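Local structure of glycerol Dehydrogenase (Unidentified, 5XN8) at residues 19-24 and 147-152; 127-132 and 138-143; 216-221 and 301-306; 317-322 and 347-352. The protein probably catalyses the NAD-dependent oxidation of glycerol to dihydroxyacetone, allowing microorganisms to use glycerol as a carbon source without oxygen. One frame throughout, in Å; residues are numbered along the deposited sequence.

Interaction 1. Residues 19-24 and 147-152; sequences TLFGAY and PDMVVM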
loop_
_atom_site.group_PDB
_atom_site.type_symbol
_atom_site.label_atom_id
_atom_site.label_comp_id
_atom_site.label_asym_id
_atom_site.label_seq_id
_atom_site.Cartn_x
_atom_site.Cartn_y
_atom_site.Cartn_z
ATOM N N THR A 19 28.375 14.959 37.140
ATOM C CA THR A 19 29.732 14.682 37.620
ATOM C C THR A 19 30.757 14.432 36.494
ATOM O O THR A 19 31.944 14.267 36.778
ATOM C CB THR A 19 29.730 13.449 38.548
ATOM O OG1 THR A 19 29.023 12.375 37.910
ATOM C CG2 THR A 19 29.075 13.793 39.892
ATOM N N LEU A 20 30.306 14.405 35.234
ATOM C CA LEU A 20 31.170 14.162 34.073
ATOM C C LEU A 20 31.379 15.375 33.153
ATOM O O LEU A 20 32.193 15.303 32.228
ATOM C CB LEU A 20 30.597 13.000 33.243
ATOM C CG LEU A 20 30.644 11.608 33.866
ATOM C CD1 LEU A 20 29.859 10.634 32.992
ATOM C CD2 LEU A 20 32.078 11.131 34.058
ATOM N N PHE A 21 30.674 16.476 33.399
ATOM C CA PHE A 21 30.708 17.647 32.504
ATOM C C PHE A 21 31.918 18.557 32.732
ATOM O O PHE A 21 32.124 19.495 31.960
ATOM C CB PHE A 21 29.392 18.434 32.607
ATOM C CG PHE A 21 29.344 19.447 33.734
ATOM C CD1 PHE A 21 29.063 19.066 35.050
ATOM C CD2 PHE A 21 29.547 20.791 33.466
ATOM C CE1 PHE A 21 29.013 20.006 36.065
ATOM C CE2 PHE A 21 29.510 21.740 34.484
ATOM C CZ PHE A 21 29.235 21.349 35.784
ATOM N N GLY A 22 32.710 18.283 33.771
ATOM C CA GLY A 22 33.875 19.094 34.102
ATOM C C GLY A 22 34.928 19.184 33.011
ATOM O O GLY A 22 35.581 20.220 32.864
ATOM N N ALA A 23 35.097 18.101 32.255
ATOM C CA ALA A 23 36.046 18.060 31.134
ATOM C C ALA A 23 35.790 19.187 30.140
ATOM O O ALA A 23 36.715 19.890 29.734
ATOM C CB ALA A 23 35.970 16.709 30.429
ATOM N N TYR A 24 34.523 19.375 29.783
ATOM C CA TYR A 24 34.132 20.401 28.821
ATOM C C TYR A 24 34.066 21.786 29.467
ATOM O O TYR A 24 34.390 22.786 28.824
ATOM C CB TYR A 24 32.787 20.061 28.176
ATOM C CG TYR A 24 32.744 18.707 27.482
ATOM C CD1 TYR A 24 32.428 17.558 28.192
ATOM C CD2 TYR A 24 32.980 18.582 26.105
ATOM C CE1 TYR A 24 32.352 16.315 27.568
ATOM C CE2 TYR A 24 32.917 17.353 25.470
ATOM C CZ TYR A 24 32.604 16.214 26.203
ATOM O OH TYR A 24 32.530 14.982 25.589
ATOM N N PRO A 147 22.783 29.487 26.517
ATOM C CA PRO A 147 23.741 28.900 27.460
ATOM C C PRO A 147 24.884 28.189 26.740
ATOM O O PRO A 147 24.668 27.554 25.709
ATOM C CB PRO A 147 22.899 27.884 28.222
ATOM C CG PRO A 147 21.531 28.455 28.193
ATOM C CD PRO A 147 21.393 29.154 26.877
ATOM N N ASP A 148 26.086 28.307 27.284
ATOM C CA ASP A 148 27.257 27.687 26.685
ATOM C C ASP A 148 27.229 26.168 26.850
ATOM O O ASP A 148 27.700 25.450 25.968
ATOM C CB ASP A 148 28.544 28.310 27.237
ATOM C CG ASP A 148 28.614 29.815 26.975
ATOM O OD1 ASP A 148 27.879 30.566 27.670
ATOM O OD2 ASP A 148 29.385 30.233 26.065
ATOM N N MET A 149 26.650 25.687 27.956
ATOM C CA MET A 149 26.440 24.252 28.169
ATOM C C MET A 149 25.080 23.965 28.791
ATOM O O MET A 149 24.588 24.749 29.612
ATOM C CB MET A 149 27.516 23.683 29.083
ATOM C CG MET A 149 28.876 23.529 28.433
ATOM S SD MET A 149 30.065 22.839 29.613
ATOM C CE MET A 149 29.497 21.150 29.686
ATOM N N VAL A 150 24.487 22.836 28.390
ATOM C CA VAL A 150 23.249 22.316 28.969
ATOM C C VAL A 150 23.525 20.868 29.362
ATOM O O VAL A 150 23.840 20.054 28.507
ATOM C CB VAL A 150 22.071 22.360 27.971
ATOM C CG1 VAL A 150 20.822 21.712 28.569
ATOM C CG2 VAL A 150 21.781 23.794 27.528
ATOM N N VAL A 151 23.406 20.556 30.654
ATOM C CA VAL A 151 23.812 19.259 31.186
ATOM C C VAL A 151 22.616 18.557 31.826
ATOM O O VAL A 151 22.057 19.039 32.819
ATOM C CB VAL A 151 24.954 19.409 32.209
ATOM C CG1 VAL A 151 25.556 18.049 32.548
ATOM C CG2 VAL A 151 26.030 20.349 31.667
ATOM N N MET A 152 22.245 17.409 31.264
ATOM C CA MET A 152 21.060 16.671 31.670
ATOM C C MET A 152 21.494 15.348 32.287
ATOM O O MET A 152 21.857 14.415 31.575
ATOM C CB MET A 152 20.162 16.431 30.451
ATOM C CG MET A 152 19.830 17.685 29.650
ATOM S SD MET A 152 18.811 18.860 30.561
ATOM C CE MET A 152 17.240 18.018 30.595
#

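Interaction 2. Residues 127-132 and 138-143; sequences LSVIYT and EEYLIY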
loop_
_atom_site.group_PDB
_atom_site.type_symbol
_atom_site.label_atom_id
_atom_site.label_comp_id
_atom_site.label_asym_id
_atom_site.label_seq_id
_atom_site.Cartn_x
_atom_site.Cartn_y
_atom_site.Cartn_z
ATOM N N LEU A 127 16.679 32.897 27.015
ATOM C CA LEU A 127 15.489 33.500 27.581
ATOM C C LEU A 127 15.488 33.311 29.094
ATOM O O LEU A 127 15.869 32.250 29.604
ATOM C CB LEU A 127 14.245 32.849 26.975
ATOM C CG LEU A 127 12.831 33.252 27.454
ATOM C CD1 LEU A 127 11.754 33.039 26.401
ATOM C CD2 LEU A 127 12.442 32.469 28.718
ATOM N N SER A 128 15.055 34.356 29.793
ATOM C CA SER A 128 14.780 34.288 31.219
ATOM C C SER A 128 13.404 34.886 31.478
ATOM O O SER A 128 13.051 35.919 30.900
ATOM C CB SER A 128 15.842 35.046 32.016
ATOM O OG SER A 128 17.071 34.338 32.034
ATOM N N VAL A 129 12.626 34.223 32.333
ATOM C CA VAL A 129 11.322 34.725 32.757
ATOM C C VAL A 129 11.532 35.428 34.085
ATOM O O VAL A 129 11.826 34.780 35.093
ATOM C CB VAL A 129 10.279 33.597 32.900
ATOM C CG1 VAL A 129 8.890 34.190 33.090
ATOM C CG2 VAL A 129 10.309 32.676 31.682
ATOM N N ILE A 130 11.391 36.757 34.071
ATOM C CA ILE A 130 11.661 37.596 35.235
ATOM C C ILE A 130 10.370 37.819 36.033
ATOM O O ILE A 130 9.320 38.141 35.474
ATOM C CB ILE A 130 12.291 38.954 34.836
ATOM C CG1 ILE A 130 13.639 38.756 34.124
ATOM C CG2 ILE A 130 12.457 39.875 36.051
ATOM C CD1 ILE A 130 14.690 38.002 34.910
ATOM N N TYR A 131 10.488 37.659 37.351
ATOM C CA TYR A 131 9.390 37.772 38.299
ATOM C C TYR A 131 9.719 38.857 39.314
ATOM O O TYR A 131 10.879 39.233 39.474
ATOM C CB TYR A 131 9.226 36.433 39.016
ATOM C CG TYR A 131 8.663 35.343 38.137
ATOM C CD1 TYR A 131 7.289 35.174 38.022
ATOM C CD2 TYR A 131 9.498 34.476 37.423
ATOM C CE1 TYR A 131 6.750 34.179 37.221
ATOM C CE2 TYR A 131 8.969 33.485 36.612
ATOM C CZ TYR A 131 7.594 33.342 36.515
ATOM O OH TYR A 131 7.054 32.360 35.723
ATOM N N THR A 132 8.693 39.379 39.996
ATOM C CA THR A 132 8.921 40.259 41.142
ATOM C C THR A 132 9.283 39.380 42.335
ATOM O O THR A 132 9.169 38.153 42.255
ATOM C CB THR A 132 7.719 41.154 41.469
ATOM O OG1 THR A 132 8.120 42.051 42.510
ATOM C CG2 THR A 132 6.601 40.391 41.978
ATOM N N GLU A 138 6.954 39.881 35.601
ATOM C CA GLU A 138 7.376 41.259 35.312
ATOM C C GLU A 138 7.691 41.463 33.823
ATOM O O GLU A 138 7.086 42.318 33.172
ATOM C CB GLU A 138 8.597 41.614 36.167
ATOM C CG GLU A 138 8.925 43.097 36.214
ATOM C CD GLU A 138 10.169 43.403 37.028
ATOM O OE1 GLU A 138 10.469 42.678 38.000
ATOM O OE2 GLU A 138 10.867 44.378 36.683
ATOM N N GLU A 139 8.639 40.686 33.296
ATOM C CA GLU A 139 9.080 40.822 31.902
ATOM C C GLU A 139 9.841 39.585 31.410
ATOM O O GLU A 139 10.056 38.637 32.171
ATOM C CB GLU A 139 9.958 42.078 31.748
ATOM C CG GLU A 139 11.157 42.132 32.687
ATOM C CD GLU A 139 12.060 43.333 32.457
ATOM O OE1 GLU A 139 12.377 43.634 31.288
ATOM O OE2 GLU A 139 12.460 43.983 33.451
ATOM N N TYR A 140 10.219 39.609 30.129
ATOM C CA TYR A 140 11.126 38.631 29.532
ATOM C C TYR A 140 12.444 39.308 29.172
ATOM O O TYR A 140 12.441 40.365 28.536
ATOM C CB TYR A 140 10.542 38.069 28.235
ATOM C CG TYR A 140 9.347 37.154 28.375
ATOM C CD1 TYR A 140 9.432 35.965 29.105
ATOM C CD2 TYR A 140 8.142 37.450 27.732
ATOM C CE1 TYR A 140 8.340 35.108 29.211
ATOM C CE2 TYR A 140 7.048 36.602 27.833
ATOM C CZ TYR A 140 7.150 35.435 28.567
ATOM O OH TYR A 140 6.055 34.606 28.644
ATOM N N LEU A 141 13.562 38.695 29.560
ATOM C CA LEU A 141 14.879 39.093 29.065
ATOM C C LEU A 141 15.346 38.077 28.019
ATOM O O LEU A 141 15.643 36.923 28.342
ATOM C CB LEU A 141 15.899 39.185 30.205
ATOM C CG LEU A 141 15.643 40.276 31.255
ATOM C CD1 LEU A 141 16.777 40.263 32.267
ATOM C CD2 LEU A 141 15.451 41.660 30.648
ATOM N N ILE A 142 15.386 38.522 26.769
ATOM C CA ILE A 142 15.888 37.730 25.655
ATOM C C ILE A 142 17.351 38.123 25.476
ATOM O O ILE A 142 17.651 39.300 25.333
ATOM C CB ILE A 142 15.115 38.023 24.348
ATOM C CG1 ILE A 142 13.601 37.866 24.552
ATOM C CG2 ILE A 142 15.620 37.138 23.210
ATOM C CD1 ILE A 142 12.777 38.668 23.560
ATOM N N TYR A 143 18.241 37.134 25.482
ATOM C CA TYR A 143 19.675 37.359 25.354
ATOM C C TYR A 143 20.161 37.128 23.923
ATOM O O TYR A 143 19.526 36.388 23.157
ATOM C CB TYR A 143 20.458 36.448 26.299
ATOM C CG TYR A 143 19.954 36.508 27.713
ATOM C CD1 TYR A 143 19.981 37.705 28.425
ATOM C CD2 TYR A 143 19.404 35.383 28.327
ATOM C CE1 TYR A 143 19.499 37.777 29.725
ATOM C CE2 TYR A 143 18.921 35.439 29.614
ATOM C CZ TYR A 143 18.967 36.633 30.313
ATOM O OH TYR A 143 18.481 36.679 31.591
#

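Interaction 3. Residues 216-221 and 301-306; sequences KARLAA and EKVGLP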
loop_
_atom_site.group_PDB
_atom_site.type_symbol
_atom_site.label_atom_id
_atom_site.label_comp_id
_atom_site.label_asym_id
_atom_site.label_seq_id
_atom_site.Cartn_x
_atom_site.Cartn_y
_atom_site.Cartn_z
ATOM N N LYS A 216 6.482 4.553 27.099
ATOM C CA LYS A 216 7.599 3.763 27.658
ATOM C C LYS A 216 8.432 4.572 28.638
ATOM O O LYS A 216 8.926 4.028 29.626
ATOM C CB LYS A 216 8.512 3.220 26.561
ATOM C CG LYS A 216 7.875 2.141 25.700
ATOM C CD LYS A 216 8.844 1.597 24.665
ATOM C CE LYS A 216 9.064 2.534 23.486
ATOM N NZ LYS A 216 10.138 1.992 22.589
ATOM N N ALA A 217 8.594 5.865 28.349
ATOM C CA ALA A 217 9.331 6.781 29.214
ATOM C C ALA A 217 8.611 7.069 30.530
ATOM O O ALA A 217 9.229 7.029 31.603
ATOM C CB ALA A 217 9.598 8.080 28.485
ATOM N N ARG A 218 7.310 7.366 30.446
ATOM C CA ARG A 218 6.503 7.675 31.625
ATOM C C ARG A 218 6.522 6.570 32.675
ATOM O O ARG A 218 6.564 6.851 33.867
ATOM C CB ARG A 218 5.041 7.931 31.226
ATOM C CG ARG A 218 4.134 8.306 32.383
ATOM C CD ARG A 218 2.701 8.448 31.931
ATOM N NE ARG A 218 2.072 7.148 31.717
ATOM C CZ ARG A 218 1.620 6.345 32.679
ATOM N NH1 ARG A 218 1.701 6.692 33.968
ATOM N NH2 ARG A 218 1.081 5.171 32.342
ATOM N N LEU A 219 6.493 5.321 32.224
ATOM C CA LEU A 219 6.503 4.170 33.123
ATOM C C LEU A 219 7.866 3.963 33.773
ATOM O O LEU A 219 7.938 3.598 34.944
ATOM C CB LEU A 219 6.061 2.902 32.388
ATOM C CG LEU A 219 4.599 2.935 31.917
ATOM C CD1 LEU A 219 4.316 1.753 31.010
ATOM C CD2 LEU A 219 3.607 2.944 33.079
ATOM N N ALA A 220 8.935 4.176 33.005
ATOM C CA ALA A 220 10.292 4.192 33.543
ATOM C C ALA A 220 10.452 5.301 34.577
ATOM O O ALA A 220 11.036 5.087 35.640
ATOM C CB ALA A 220 11.311 4.378 32.417
ATOM N N ALA A 221 9.941 6.486 34.245
ATOM C CA ALA A 221 9.911 7.610 35.180
ATOM C C ALA A 221 9.056 7.317 36.414
ATOM O O ALA A 221 9.424 7.700 37.519
ATOM C CB ALA A 221 9.408 8.854 34.482
ATOM N N GLU A 301 -4.563 11.773 27.176
ATOM C CA GLU A 301 -5.282 10.908 28.140
ATOM C C GLU A 301 -4.382 9.839 28.740
ATOM O O GLU A 301 -4.420 9.580 29.946
ATOM C CB GLU A 301 -6.483 10.227 27.477
ATOM C CG GLU A 301 -7.207 9.185 28.351
ATOM C CD GLU A 301 -8.465 8.628 27.720
ATOM O OE1 GLU A 301 -8.528 8.585 26.466
ATOM O OE2 GLU A 301 -9.399 8.225 28.450
ATOM N N LYS A 302 -3.588 9.225 27.874
ATOM C CA LYS A 302 -2.732 8.089 28.203
ATOM C C LYS A 302 -1.629 8.483 29.162
ATOM O O LYS A 302 -1.361 7.751 30.110
ATOM C CB LYS A 302 -2.163 7.545 26.891
ATOM C CG LYS A 302 -1.321 6.294 26.894
ATOM C CD LYS A 302 -1.206 5.753 25.456
ATOM C CE LYS A 302 -0.355 6.630 24.525
ATOM N NZ LYS A 302 -0.989 6.849 23.193
ATOM N N VAL A 303 -1.010 9.645 28.943
ATOM C CA VAL A 303 0.079 10.107 29.814
ATOM C C VAL A 303 -0.403 10.875 31.064
ATOM O O VAL A 303 0.302 10.892 32.082
ATOM C CB VAL A 303 1.164 10.917 29.055
ATOM C CG1 VAL A 303 1.761 10.110 27.894
ATOM C CG2 VAL A 303 0.684 12.293 28.602
ATOM N N GLY A 304 -1.568 11.517 30.980
ATOM C CA GLY A 304 -2.139 12.276 32.104
ATOM C C GLY A 304 -2.114 13.785 31.957
ATOM O O GLY A 304 -1.824 14.503 32.912
ATOM N N LEU A 305 -2.442 14.269 30.760
ATOM C CA LEU A 305 -2.487 15.699 30.457
ATOM C C LEU A 305 -3.929 16.138 30.236
ATOM O O LEU A 305 -4.732 15.367 29.722
ATOM C CB LEU A 305 -1.654 15.996 29.208
ATOM C CG LEU A 305 -0.137 15.946 29.377
ATOM C CD1 LEU A 305 0.533 15.885 28.008
ATOM C CD2 LEU A 305 0.362 17.142 30.180
ATOM N N PRO A 306 -4.269 17.381 30.618
ATOM C CA PRO A 306 -5.675 17.824 30.573
ATOM C C PRO A 306 -6.224 18.008 29.169
ATOM O O PRO A 306 -5.599 18.684 28.363
ATOM C CB PRO A 306 -5.642 19.167 31.304
ATOM C CG PRO A 306 -4.267 19.650 31.126
ATOM C CD PRO A 306 -3.396 18.430 31.164
#

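Interaction 4. Residues 317-322 and 347-352; sequences GIDDKI and QVHAAI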
loop_
_atom_site.group_PDB
_atom_site.type_symbol
_atom_site.label_atom_id
_atom_site.label_comp_id
_atom_site.label_asym_id
_atom_site.label_seq_id
_atom_site.Cartn_x
_atom_site.Cartn_y
_atom_site.Cartn_z
ATOM N N GLY A 317 -18.913 29.379 35.477
ATOM C CA GLY A 317 -18.805 30.643 34.743
ATOM C C GLY A 317 -17.995 30.559 33.467
ATOM O O GLY A 317 -17.287 31.502 33.123
ATOM N N ILE A 318 -18.122 29.434 32.757
ATOM C CA ILE A 318 -17.265 29.098 31.603
ATOM C C ILE A 318 -17.304 30.134 30.480
ATOM O O ILE A 318 -16.250 30.557 30.002
ATOM C CB ILE A 318 -17.606 27.686 31.026
ATOM C CG1 ILE A 318 -17.240 26.594 32.036
ATOM C CG2 ILE A 318 -16.948 27.449 29.662
ATOM C CD1 ILE A 318 -15.753 26.311 32.184
ATOM N N ASP A 319 -18.501 30.533 30.060
ATOM C CA ASP A 319 -18.645 31.448 28.927
ATOM C C ASP A 319 -17.898 32.762 29.163
ATOM O O ASP A 319 -17.109 33.189 28.316
ATOM C CB ASP A 319 -20.127 31.731 28.634
ATOM C CG ASP A 319 -20.342 32.403 27.278
ATOM O OD1 ASP A 319 -19.625 32.072 26.309
ATOM O OD2 ASP A 319 -21.238 33.261 27.169
ATOM N N ASP A 320 -18.122 33.378 30.326
ATOM C CA ASP A 320 -17.481 34.649 30.663
ATOM C C ASP A 320 -15.954 34.504 30.825
ATOM O O ASP A 320 -15.196 35.340 30.321
ATOM C CB ASP A 320 -18.108 35.251 31.931
ATOM C CG ASP A 320 -17.835 36.755 32.092
ATOM O OD1 ASP A 320 -17.210 37.365 31.190
ATOM O OD2 ASP A 320 -18.235 37.324 33.144
ATOM N N LYS A 321 -15.512 33.447 31.512
ATOM C CA LYS A 321 -14.082 33.229 31.758
ATOM C C LYS A 321 -13.290 32.904 30.494
ATOM O O LYS A 321 -12.153 33.362 30.346
ATOM C CB LYS A 321 -13.866 32.121 32.787
ATOM C CG LYS A 321 -14.239 32.528 34.201
ATOM C CD LYS A 321 -14.108 31.356 35.152
ATOM C CE LYS A 321 -14.666 31.669 36.523
ATOM N NZ LYS A 321 -14.781 30.428 37.328
ATOM N N ILE A 322 -13.870 32.099 29.606
ATOM C CA ILE A 322 -13.221 31.763 28.337
ATOM C C ILE A 322 -13.190 32.966 27.399
ATOM O O ILE A 322 -12.243 33.115 26.627
ATOM C CB ILE A 322 -13.860 30.510 27.672
ATOM C CG1 ILE A 322 -13.599 29.271 28.536
ATOM C CG2 ILE A 322 -13.332 30.276 26.253
ATOM C CD1 ILE A 322 -12.136 29.006 28.852
ATOM N N GLN A 347 -12.986 33.671 17.755
ATOM C CA GLN A 347 -12.597 32.380 17.179
ATOM C C GLN A 347 -11.665 31.578 18.108
ATOM O O GLN A 347 -11.609 30.352 17.985
ATOM C CB GLN A 347 -12.060 32.534 15.747
ATOM C CG GLN A 347 -10.564 32.389 15.534
ATOM C CD GLN A 347 -10.153 32.616 14.079
ATOM O OE1 GLN A 347 -10.781 33.416 13.353
ATOM N NE2 GLN A 347 -9.078 31.930 13.634
ATOM N N VAL A 348 -10.952 32.248 19.017
ATOM C CA VAL A 348 -10.239 31.548 20.111
ATOM C C VAL A 348 -11.225 31.030 21.189
ATOM O O VAL A 348 -11.057 29.925 21.696
ATOM C CB VAL A 348 -9.119 32.432 20.739
ATOM C CG1 VAL A 348 -8.596 31.889 22.069
ATOM C CG2 VAL A 348 -7.964 32.576 19.768
ATOM N N HIS A 349 -12.223 31.837 21.544
ATOM C CA HIS A 349 -13.304 31.417 22.452
ATOM C C HIS A 349 -13.968 30.150 21.884
ATOM O O HIS A 349 -14.083 29.139 22.575
ATOM C CB HIS A 349 -14.300 32.582 22.635
ATOM C CG HIS A 349 -15.568 32.236 23.364
ATOM N ND1 HIS A 349 -16.687 31.756 22.722
ATOM C CD2 HIS A 349 -15.917 32.389 24.667
ATOM C CE1 HIS A 349 -17.660 31.587 23.601
ATOM N NE2 HIS A 349 -17.216 31.953 24.794
ATOM N N ALA A 350 -14.338 30.219 20.609
ATOM C CA ALA A 350 -14.909 29.095 19.858
ATOM C C ALA A 350 -14.078 27.825 19.916
ATOM O O ALA A 350 -14.594 26.731 20.191
ATOM C CB ALA A 350 -15.104 29.497 18.403
ATOM N N ALA A 351 -12.785 27.971 19.643
ATOM C CA ALA A 351 -11.877 26.837 19.620
ATOM C C ALA A 351 -11.752 26.179 20.994
ATOM O O ALA A 351 -11.810 24.952 21.102
ATOM C CB ALA A 351 -10.517 27.270 19.112
ATOM N N ILE A 352 -11.605 26.993 22.036
ATOM C CA ILE A 352 -11.470 26.490 23.410
ATOM C C ILE A 352 -12.712 25.684 23.842
ATOM O O ILE A 352 -12.569 24.596 24.409
ATOM C CB ILE A 352 -11.148 27.642 24.405
ATOM C CG1 ILE A 352 -9.719 28.146 24.168
ATOM C CG2 ILE A 352 -11.299 27.203 25.860
ATOM C CD1 ILE A 352 -9.463 29.548 24.701
#

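Interaction 1. Residues 19-24 and 147-152
F21 is the first residue of 19-24 to touch the strand, and it meets V151 with its CB. That CB lies 3.9 Å from V151 CG1, and the two side chains cross at about a right angle. The other methyl, V151 CG2, is 4.0 Å from F21 CD2. On that same ring atom the terminal methyl of M149 closes in from the edge, near the ring plane, with M149 CE 3.8 Å from F21 CD2. The F21 ring also packs on V112 and I114 of strand 111-115 and on V48 and L52 of helix 38-54, so it fills the layer between sheet and helix.

Further along, Y24 offers its CB, 3.8 Å from M149 CE. The methionine chain is bent at its last torsion (chi3 73°), which folds the methyl back to serve F21 and Y24 together. Beyond CB the tyrosine leaves the contact, and its OH makes a weak hydrogen bond to A191 O of the second subunit.

The contact is entirely apolar. It packs the turn at F21 and the start of helix 22-25 against strand 149-153, which runs between strands 10-14 and 111-115 in the parallel sheet of the Rossmann-like N-terminal domain of iron-containing alcohol dehydrogenases.

Interaction 2. Residues 127-132 and 138-143
I130 faces two residues at once, E138 and E139: a classic beta bulge in the hairpin of strands 127-131 and 137-142. Its carbonyl takes two amides: E138 N lies 2.9 Å from I130 O with an N-H...O angle of 161°, and E139 N bonds weakly at 3.4 Å from I130 O. In return I130 N reaches E139 O at 3.0 Å. Past the bulge the ladder is regular: S128 and L141 form a hydrogen-bonded antiparallel pair, with S128 N 3.0 Å from L141 O and L141 N giving a bond back to S128 O.

On the face carrying S128, I130, E139 and L141, the I130 CG1 branch crosses L141 obliquely, 3.8 Å from L141 CG. I130 continues onto H70 and I73 of helix 70-83, and E139 OE2 is hydrogen-bonded to H70 NE2. On the other face V129 and Y140 lie side by side, pointing the same way. V129 CG1 and V129 CG2 each lie 4.0 Å from Y140 CE1, CG2 at the ring edge, near its plane.

L127 and Y131 correspond to NAD(+)-binding residues of a close relative, and the Y131 ring makes a cation-pi contact with K95, another of that set. The hairpin thus probably borders the cofactor site.

Y143, just past the strand, turns its ring back over the backbone, one face towards L141 O. Its hydroxyl donates to the buried S128 OG, which lies at the edge of the ring, near its plane, and is also hydrogen-bonded to D98 O; Y143 OH to S128 OG is 2.8 Å.

Interaction 3. Residues 216-221 and 301-306
R218 lies across the C-terminal end of helix 290-303, its side chain meeting the last-turn backbone at K302 and V303. This is a helix-to-helix-end contact in the helical C-terminal half of the enzyme, joining helix 197-223 to the point where helix 290-303 stops.

The arginine leaves its helix with CG opposite the backbone N (chi1 -178°), runs straight to CD and then bends at chi3 (76°). That bend sets the CD methylene against the end of the helix and swings the guanidinium past it. R218 CD is 3.4 Å from V303 O, and the same carbon is 4.1 Å from V303 CB, so the aliphatic arm does most of the touching. The guanidinium comes obliquely to K302 O and V303 CA and makes no hydrogen bond to this carbonyl. K302 contributes backbone here, its amine end leading away.

The charged end of R218 is held from its own helix instead, by a salt bridge from NH2 to E215 OE2 and a weak hydrogen bond from NH1 to Q222 OE1. Carbonyls at a helix C terminus carry partial negative charge, so the arginine beside them is probably favourable even without a bond. V162 and V166 of helix 162-185 pack on R218 and V303 respectively, and Q361 of the third subunit also packs on the arginine.

At G304 the chain leaves helical geometry with a positive phi of 108°. R218 NE, 3.8 Å from K302 O, is too far for a hydrogen bond.

Interaction 4. Residues 317-322 and 347-352
I322 and I352 make the tight side of this contact, with I322 CD1 3.6 Å from I352 CG2. I322 CG2 is 3.7 Å from I352 CG2 and also 3.7 Å from H349 CD2, which it approaches obliquely to the imidazole ring. One isoleucine of helix 318-329 is thus wedged between two residues one turn apart on helix 345-363, and L309 and L353 pack on it as well. The short helical segments run at 131° to each other, their axes 10.5 Å apart.

Toward the exposed D319 the packing gives way to a single polar link. H349 stretches out with its ring carbon CG opposite the backbone N (chi1 171°), bringing NE2 over to the aspartate. H349 NE2 donates to D319 OD1 at 2.8 Å, in a somewhat bent bond. The oxygen lies close to the ring plane and receives the N-H nearly in line with its own bond to CG, while the carboxylate is turned 66° from the ring. V225 of the fourth subunit also packs on H349.

The contact lies away from the metal and cofactor sites, so nothing points to a catalytic role for this pair. The bond fixes the rotation of the imidazole, and the neighbouring carboxylate would tend to favour the protonated histidine.

In the fold
From the N terminus, interaction 1 opens first, at 19-24, and closes on strand 149-153 after 122 intervening residues that include most of the parallel sheet. Interaction 2, a short hairpin closure, falls wholly within that span, and its second strand leads directly into 147-152. The chain then passes to the helical half. Interaction 3 closes a mostly helical loop from 216-221 to 301-306, which contains H254 and H271, two of the zinc ligands. Interaction 4 follows in series, tying 317-322 to the C-terminal helix. No two loops cross. Interactions 1 and 4 lie on opposite sides of the chain's centre, their centres about 44 Å apart.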